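Local coordinates for afamin (Homo sapiens, PDB 6FAK), which carries hydrophobic molecules in body fluids, binding vitamin E and keeping lipidated Wnt proteins soluble and active, at residues Ala220-Lys232 against Cys292-Asp304. Residues are numbered along the deposited sequence; the frame is centred on the assembly and turned at random.
Sequences AILSQKFPKIEFK and CIINSNKDDRPKD
Lys225, the last residue of helix 216-225, receives the extended chain of 296-302 at its carbonyl, where Asp299 N donates to Lys225 O over 3.2 Å with an N-H...O angle of 160°. The same lysine also reaches the end of helix 288-295. With CG anti to the backbone N (chi1 -170°), its chain runs out straight and bends only at the last torsion, bringing NZ among three carbonyl oxygens: Ile293 O at 2.9 Å in the carbonyl plane, Ser296 O, and more weakly Ile294 O. Such clustering illustrates how an ammonium group can gather carbonyls at the C-terminal end of a helix, where the dipole would favour positive charge. Ser296 OG shares Ile293 O with NZ. A methionine in place of Lys225 would probably leave these carbonyls without their charged donor and the helix end less firmly tied. Farther along, the Pro227 ring packs on the backbone of Asp299-Arg301, its CB 4.0 Å from Arg301 CG, and Lys228 CB meets the Pro302 ring. A water bridges Lys228 N and Asp299 OD2, while Arg339 binds Pro227 O. A lysine thus bridges two helix ends of the second albumin domain, largely within its hydrophobic-ligand pocket region.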
ATOM      1  N   ALA A 220      -9.714  15.280   0.937  1.00 25.23           N
ATOM      2  CA  ALA A 220     -10.753  14.434   1.536  1.00 25.46           C
ATOM      3  C   ALA A 220     -10.311  13.864   2.881  1.00 25.99           C
ATOM      4  O   ALA A 220     -11.060  13.949   3.804  1.00 26.42           O
ATOM      5  CB  ALA A 220     -11.205  13.323   0.600  1.00 25.03           C
ATOM      6  N   ILE A 221      -9.080  13.326   2.984  1.00 26.60           N
ATOM      7  CA  ILE A 221      -8.581  12.704   4.220  1.00 27.25           C
ATOM      8  C   ILE A 221      -8.398  13.735   5.336  1.00 28.34           C
ATOM      9  O   ILE A 221      -8.800  13.499   6.497  1.00 27.48           O
ATOM     10  CB  ILE A 221      -7.218  11.996   4.011  1.00 27.96           C
ATOM     11  CG1 ILE A 221      -7.382  10.737   3.152  1.00 28.18           C
ATOM     12  CG2 ILE A 221      -6.576  11.583   5.357  1.00 28.82           C
ATOM     13  CD1 ILE A 221      -6.059  10.206   2.604  1.00 29.21           C
ATOM     14  N   LEU A 222      -7.726  14.845   5.014  1.00 29.17           N
ATOM     15  CA  LEU A 222      -7.501  15.899   6.035  1.00 29.83           C
ATOM     16  C   LEU A 222      -8.803  16.567   6.559  1.00 29.28           C
ATOM     17  O   LEU A 222      -8.920  16.956   7.751  1.00 28.48           O
ATOM     18  CB  LEU A 222      -6.494  16.896   5.504  1.00 31.04           C
ATOM     19  CG  LEU A 222      -5.084  16.363   5.168  1.00 32.84           C
ATOM     20  CD1 LEU A 222      -4.238  17.385   4.459  1.00 34.62           C
ATOM     21  CD2 LEU A 222      -4.389  15.947   6.470  1.00 34.90           C
ATOM     22  N   SER A 223      -9.767  16.747   5.659  1.00 28.92           N
ATOM     23  CA  SER A 223     -11.062  17.333   6.037  1.00 28.85           C
ATOM     24  C   SER A 223     -11.872  16.389   6.938  1.00 29.75           C
ATOM     25  O   SER A 223     -12.537  16.829   7.866  1.00 29.74           O
ATOM     26  CB  SER A 223     -11.880  17.740   4.790  1.00 28.58           C
ATOM     27  OG  SER A 223     -11.191  18.638   3.927  1.00 27.76           O
ATOM     28  N   GLN A 224     -11.800  15.084   6.681  1.00 31.65           N
ATOM     29  CA  GLN A 224     -12.398  14.085   7.592  1.00 33.14           C
ATOM     30  C   GLN A 224     -11.727  14.042   8.945  1.00 36.12           C
ATOM     31  O   GLN A 224     -12.400  13.946   9.967  1.00 40.15           O
ATOM     32  CB  GLN A 224     -12.337  12.663   7.015  1.00 32.80           C
ATOM     33  CG  GLN A 224     -13.596  12.235   6.358  1.00 32.14           C
ATOM     34  CD  GLN A 224     -13.575  10.787   5.894  1.00 30.59           C
ATOM     35  OE1 GLN A 224     -12.525  10.120   5.835  1.00 29.15           O
ATOM     36  NE2 GLN A 224     -14.734  10.313   5.522  1.00 30.32           N
ATOM     37  N   LYS A 225     -10.402  14.070   8.939  1.00 37.38           N
ATOM     38  CA  LYS A 225      -9.622  13.970  10.160  1.00 39.48           C
ATOM     39  C   LYS A 225      -9.678  15.229  11.022  1.00 39.78           C
ATOM     40  O   LYS A 225      -9.704  15.131  12.256  1.00 42.30           O
ATOM     41  CB  LYS A 225      -8.167  13.658   9.805  1.00 42.13           C
ATOM     42  CG  LYS A 225      -7.311  13.293  11.008  1.00 47.77           C
ATOM     43  CD  LYS A 225      -5.879  13.060  10.567  1.00 53.95           C
ATOM     44  CE  LYS A 225      -4.991  12.539  11.695  1.00 54.90           C
ATOM     45  NZ  LYS A 225      -4.919  11.048  11.626  1.00 56.81           N
ATOM     46  N   PHE A 226      -9.681  16.400  10.385  1.00 37.38           N
ATOM     47  CA  PHE A 226      -9.665  17.691  11.092  1.00 36.26           C
ATOM     48  C   PHE A 226     -10.869  18.505  10.657  1.00 34.34           C
ATOM     49  O   PHE A 226     -10.727  19.534  10.012  1.00 34.20           O
ATOM     50  CB  PHE A 226      -8.380  18.466  10.780  1.00 39.11           C
ATOM     51  CG  PHE A 226      -7.116  17.699  11.068  1.00 41.60           C
ATOM     52  CD1 PHE A 226      -6.891  17.149  12.322  1.00 44.75           C
ATOM     53  CD2 PHE A 226      -6.132  17.565  10.102  1.00 43.71           C
ATOM     54  CE1 PHE A 226      -5.738  16.440  12.601  1.00 45.02           C
ATOM     55  CE2 PHE A 226      -4.967  16.859  10.366  1.00 49.08           C
ATOM     56  CZ  PHE A 226      -4.770  16.290  11.627  1.00 48.57           C
ATOM     57  N   PRO A 227     -12.069  18.071  11.031  1.00 34.15           N
ATOM     58  CA  PRO A 227     -13.247  18.716  10.481  1.00 34.91           C
ATOM     59  C   PRO A 227     -13.494  20.133  11.002  1.00 36.92           C
ATOM     60  O   PRO A 227     -14.318  20.826  10.427  1.00 36.85           O
ATOM     61  CB  PRO A 227     -14.375  17.792  10.902  1.00 35.55           C
ATOM     62  CG  PRO A 227     -13.880  17.104  12.111  1.00 35.31           C
ATOM     63  CD  PRO A 227     -12.426  16.913  11.870  1.00 35.52           C
ATOM     64  N   LYS A 228     -12.780  20.571  12.033  1.00 37.36           N
ATOM     65  CA  LYS A 228     -12.909  21.964  12.486  1.00 41.27           C
ATOM     66  C   LYS A 228     -11.937  22.941  11.789  1.00 40.21           C
ATOM     67  O   LYS A 228     -12.011  24.130  12.026  1.00 39.47           O
ATOM     68  CB  LYS A 228     -12.807  22.032  14.026  1.00 46.71           C
ATOM     69  CG  LYS A 228     -11.415  22.178  14.608  1.00 55.03           C
ATOM     70  CD  LYS A 228     -11.431  22.410  16.126  1.00 66.89           C
ATOM     71  CE  LYS A 228     -10.728  23.718  16.520  1.00 71.63           C
ATOM     72  NZ  LYS A 228     -10.109  23.628  17.869  1.00 80.48           N
ATOM     73  N   ILE A 229     -11.041  22.458  10.923  1.00 37.87           N
ATOM     74  CA  ILE A 229     -10.068  23.316  10.235  1.00 37.41           C
ATOM     75  C   ILE A 229     -10.734  24.312   9.287  1.00 37.00           C
ATOM     76  O   ILE A 229     -11.748  23.979   8.681  1.00 40.88           O
ATOM     77  CB  ILE A 229      -9.057  22.425   9.450  1.00 38.09           C
ATOM     78  CG1 ILE A 229      -7.812  23.198   9.025  1.00 36.83           C
ATOM     79  CG2 ILE A 229      -9.722  21.767   8.224  1.00 38.03           C
ATOM     80  CD1 ILE A 229      -6.796  22.267   8.367  1.00 37.50           C
ATOM     81  N   GLU A 230     -10.176  25.519   9.136  1.00 35.49           N
ATOM     82  CA  GLU A 230     -10.637  26.502   8.096  1.00 35.64           C
ATOM     83  C   GLU A 230     -10.123  26.155   6.726  1.00 33.02           C
ATOM     84  O   GLU A 230      -8.984  25.675   6.590  1.00 32.24           O
ATOM     85  CB  GLU A 230     -10.251  27.964   8.425  1.00 42.01           C
ATOM     86  CG  GLU A 230      -9.291  28.720   7.461  1.00 45.17           C
ATOM     87  CD  GLU A 230      -9.881  29.925   6.675  1.00 48.31           C
ATOM     88  OE1 GLU A 230     -10.643  29.732   5.653  1.00 40.17           O
ATOM     89  OE2 GLU A 230      -9.493  31.096   7.021  1.00 55.30           O
ATOM     90  N   PHE A 231     -10.917  26.478   5.701  1.00 31.03           N
ATOM     91  CA  PHE A 231     -10.585  26.116   4.324  1.00 29.53           C
ATOM     92  C   PHE A 231      -9.177  26.588   3.909  1.00 29.01           C
ATOM     93  O   PHE A 231      -8.387  25.815   3.391  1.00 27.66           O
ATOM     94  CB  PHE A 231     -11.676  26.587   3.365  1.00 28.72           C
ATOM     95  CG  PHE A 231     -11.441  26.188   1.933  1.00 28.06           C
ATOM     96  CD1 PHE A 231     -11.443  24.856   1.569  1.00 27.57           C
ATOM     97  CD2 PHE A 231     -11.231  27.137   0.951  1.00 27.93           C
ATOM     98  CE1 PHE A 231     -11.219  24.477   0.261  1.00 27.23           C
ATOM     99  CE2 PHE A 231     -11.021  26.763  -0.361  1.00 27.53           C
ATOM    100  CZ  PHE A 231     -11.013  25.426  -0.703  1.00 27.37           C
ATOM    101  N   LYS A 232      -8.865  27.853   4.142  1.00 29.43           N
ATOM    102  CA  LYS A 232      -7.576  28.385   3.757  1.00 29.89           C
ATOM    103  C   LYS A 232      -6.409  27.640   4.409  1.00 30.31           C
ATOM    104  O   LYS A 232      -5.402  27.370   3.753  1.00 29.73           O
ATOM    105  CB  LYS A 232      -7.496  29.898   4.024  1.00 30.69           C
ATOM    106  CG  LYS A 232      -8.258  30.673   3.005  1.00 31.18           C
ATOM    107  CD  LYS A 232      -8.217  32.189   3.260  1.00 32.78           C
ATOM    108  CE  LYS A 232      -6.839  32.879   3.213  1.00 33.54           C
ATOM    109  NZ  LYS A 232      -6.216  32.995   1.872  1.00 33.33           N
ATOM    110  N   CYS A 292       2.478   8.900  14.919  1.00 77.09           N
ATOM    111  CA  CYS A 292       1.406   9.153  15.892  1.00 81.53           C
ATOM    112  C   CYS A 292       0.242   9.947  15.281  1.00 83.83           C
ATOM    113  O   CYS A 292      -0.889   9.442  15.238  1.00 78.43           O
ATOM    114  CB  CYS A 292       1.959   9.927  17.098  1.00 87.28           C
ATOM    115  SG  CYS A 292       0.817  10.138  18.486  1.00115.77           S
ATOM    116  N   ILE A 293       0.522  11.172  14.811  1.00 75.85           N
ATOM    117  CA  ILE A 293      -0.501  12.057  14.225  1.00 61.03           C
ATOM    118  C   ILE A 293      -1.274  11.303  13.170  1.00 57.63           C
ATOM    119  O   ILE A 293      -2.500  11.396  13.147  1.00 55.83           O
ATOM    120  CB  ILE A 293       0.080  13.388  13.661  1.00 59.11           C
ATOM    121  CG1 ILE A 293       0.371  14.368  14.807  1.00 57.69           C
ATOM    122  CG2 ILE A 293      -0.874  14.080  12.674  1.00 57.82           C
ATOM    123  CD1 ILE A 293       1.322  15.497  14.444  1.00 58.74           C
ATOM    124  N   ILE A 294      -0.574  10.521  12.339  1.00 55.34           N
ATOM    125  CA  ILE A 294      -1.231   9.714  11.300  1.00 64.76           C
ATOM    126  C   ILE A 294      -2.181   8.652  11.897  1.00 68.87           C
ATOM    127  O   ILE A 294      -3.238   8.378  11.328  1.00 66.09           O
ATOM    128  CB  ILE A 294      -0.209   9.079  10.305  1.00 68.46           C
ATOM    129  CG1 ILE A 294       0.496  10.176   9.491  1.00 68.57           C
ATOM    130  CG2 ILE A 294      -0.914   8.158   9.307  1.00 66.29           C
ATOM    131  CD1 ILE A 294       1.642   9.701   8.621  1.00 69.45           C
ATOM    132  N   ASN A 295      -1.804   8.077  13.038  1.00 72.21           N
ATOM    133  CA  ASN A 295      -2.630   7.091  13.740  1.00 73.73           C
ATOM    134  C   ASN A 295      -3.677   7.669  14.699  1.00 71.70           C
ATOM    135  O   ASN A 295      -4.542   6.923  15.147  1.00 73.78           O
ATOM    136  CB  ASN A 295      -1.736   6.094  14.503  1.00 82.35           C
ATOM    137  CG  ASN A 295      -1.148   5.032  13.598  1.00 77.69           C
ATOM    138  OD1 ASN A 295      -1.679   3.924  13.496  1.00 78.30           O
ATOM    139  ND2 ASN A 295      -0.063   5.373  12.914  1.00 83.04           N
ATOM    140  N   SER A 296      -3.622   8.963  15.026  1.00 66.04           N
ATOM    141  CA  SER A 296      -4.624   9.533  15.923  1.00 65.18           C
ATOM    142  C   SER A 296      -5.996   9.410  15.257  1.00 70.10           C
ATOM    143  O   SER A 296      -6.105   9.378  14.021  1.00 59.73           O
ATOM    144  CB  SER A 296      -4.300  10.976  16.300  1.00 69.51           C
ATOM    145  OG  SER A 296      -4.397  11.846  15.185  1.00 78.96           O
ATOM    146  N   ASN A 297      -7.039   9.276  16.068  1.00 77.76           N
ATOM    147  CA  ASN A 297      -8.398   9.127  15.530  1.00 79.07           C
ATOM    148  C   ASN A 297      -8.938  10.468  15.011  1.00 76.66           C
ATOM    149  O   ASN A 297      -8.344  11.539  15.252  1.00 70.41           O
ATOM    150  CB  ASN A 297      -9.357   8.464  16.546  1.00 88.80           C
ATOM    151  CG  ASN A 297      -9.385   9.158  17.899  1.00 95.78           C
ATOM    152  OD1 ASN A 297      -8.658  10.124  18.137  1.00109.40           O
ATOM    153  ND2 ASN A 297     -10.215   8.645  18.807  1.00 85.32           N
ATOM    154  N   LYS A 298     -10.051  10.387  14.278  1.00 77.41           N
ATOM    155  CA  LYS A 298     -10.724  11.566  13.719  1.00 74.17           C
ATOM    156  C   LYS A 298     -11.249  12.438  14.863  1.00 76.46           C
ATOM    157  O   LYS A 298     -11.858  11.933  15.814  1.00 86.58           O
ATOM    158  CB  LYS A 298     -11.883  11.180  12.778  1.00 68.83           C
ATOM    159  CG  LYS A 298     -11.491  10.297  11.579  1.00 74.11           C
ATOM    160  CD  LYS A 298     -12.634  10.183  10.553  1.00 79.50           C
ATOM    161  CE  LYS A 298     -13.061   8.747  10.236  1.00 82.22           C
ATOM    162  NZ  LYS A 298     -12.301   8.085   9.133  1.00 88.24           N
ATOM    163  N   ASP A 299     -10.974  13.737  14.780  1.00 67.70           N
ATOM    164  CA  ASP A 299     -11.506  14.719  15.727  1.00 70.29           C
ATOM    165  C   ASP A 299     -13.039  14.748  15.606  1.00 73.13           C
ATOM    166  O   ASP A 299     -13.594  14.382  14.559  1.00 76.76           O
ATOM    167  CB  ASP A 299     -10.881  16.095  15.431  1.00 72.85           C
ATOM    168  CG  ASP A 299     -11.210  17.158  16.471  1.00 76.51           C
ATOM    169  OD1 ASP A 299     -12.046  16.929  17.365  1.00 98.80           O
ATOM    170  OD2 ASP A 299     -10.623  18.252  16.389  1.00 77.91           O
ATOM    171  N   ASP A 300     -13.716  15.139  16.686  1.00 74.67           N
ATOM    172  CA  ASP A 300     -15.177  15.287  16.682  1.00 79.60           C
ATOM    173  C   ASP A 300     -15.526  16.454  15.770  1.00 80.76           C
ATOM    174  O   ASP A 300     -14.837  17.482  15.792  1.00 78.85           O
ATOM    175  CB  ASP A 300     -15.733  15.599  18.084  1.00 86.02           C
ATOM    176  CG  ASP A 300     -15.343  14.566  19.138  1.00 92.85           C
ATOM    177  OD1 ASP A 300     -14.694  13.553  18.803  1.00 91.27           O
ATOM    178  OD2 ASP A 300     -15.695  14.784  20.320  1.00103.57           O
ATOM    179  N   ARG A 301     -16.589  16.300  14.978  1.00 86.59           N
ATOM    180  CA  ARG A 301     -17.106  17.402  14.162  1.00 82.39           C
ATOM    181  C   ARG A 301     -17.588  18.527  15.059  1.00 83.60           C
ATOM    182  O   ARG A 301     -18.116  18.258  16.140  1.00 84.30           O
ATOM    183  CB  ARG A 301     -18.283  16.960  13.299  1.00 79.65           C
ATOM    184  CG  ARG A 301     -17.902  16.351  11.966  1.00 79.47           C
ATOM    185  CD  ARG A 301     -19.173  15.981  11.228  1.00 77.04           C
ATOM    186  NE  ARG A 301     -19.779  14.757  11.755  1.00 75.76           N
ATOM    187  CZ  ARG A 301     -21.057  14.396  11.610  1.00 80.18           C
ATOM    188  NH1 ARG A 301     -21.924  15.193  10.969  1.00 85.57           N
ATOM    189  NH2 ARG A 301     -21.478  13.241  12.115  1.00 79.42           N
ATOM    190  N   PRO A 302     -17.400  19.788  14.624  1.00 85.47           N
ATOM    191  CA  PRO A 302     -18.105  20.878  15.294  1.00 87.31           C
ATOM    192  C   PRO A 302     -19.598  20.555  15.424  1.00 85.52           C
ATOM    193  O   PRO A 302     -20.296  20.468  14.423  1.00 78.91           O
ATOM    194  CB  PRO A 302     -17.852  22.076  14.368  1.00 85.99           C
ATOM    195  CG  PRO A 302     -16.522  21.792  13.756  1.00 82.63           C
ATOM    196  CD  PRO A 302     -16.405  20.291  13.656  1.00 82.51           C
ATOM    197  N   LYS A 303     -20.032  20.281  16.656  1.00 90.95           N
ATOM    198  CA  LYS A 303     -21.459  20.165  17.047  1.00 83.61           C
ATOM    199  C   LYS A 303     -22.486  20.941  16.167  1.00 74.61           C
ATOM    200  O   LYS A 303     -23.555  20.402  15.832  1.00 67.55           O
ATOM    201  CB  LYS A 303     -21.626  20.529  18.546  1.00 88.67           C
ATOM    202  CG  LYS A 303     -20.857  21.766  19.034  1.00 91.05           C
ATOM    203  CD  LYS A 303     -20.893  21.952  20.553  1.00 93.02           C
ATOM    204  CE  LYS A 303     -22.292  22.227  21.095  1.00 92.44           C
ATOM    205  NZ  LYS A 303     -22.914  21.015  21.700  1.00 94.62           N
ATOM    206  N   ASP A 304     -22.139  22.169  15.766  1.00 65.54           N
ATOM    207  CA  ASP A 304     -22.959  22.959  14.832  1.00 79.32           C
ATOM    208  C   ASP A 304     -22.911  22.568  13.319  1.00 80.81           C
ATOM    209  O   ASP A 304     -23.415  23.334  12.483  1.00 85.14           O
ATOM    210  CB  ASP A 304     -22.609  24.456  14.965  1.00 86.21           C
ATOM    211  CG  ASP A 304     -21.390  24.865  14.117  1.00 97.62           C
ATOM    212  OD1 ASP A 304     -20.287  24.279  14.270  1.00 94.47           O
ATOM    213  OD2 ASP A 304     -21.550  25.781  13.283  1.00107.75           O
TER
HETATM  214  O   HOH W   1     -10.677  19.348  13.595  1.00 37.66           O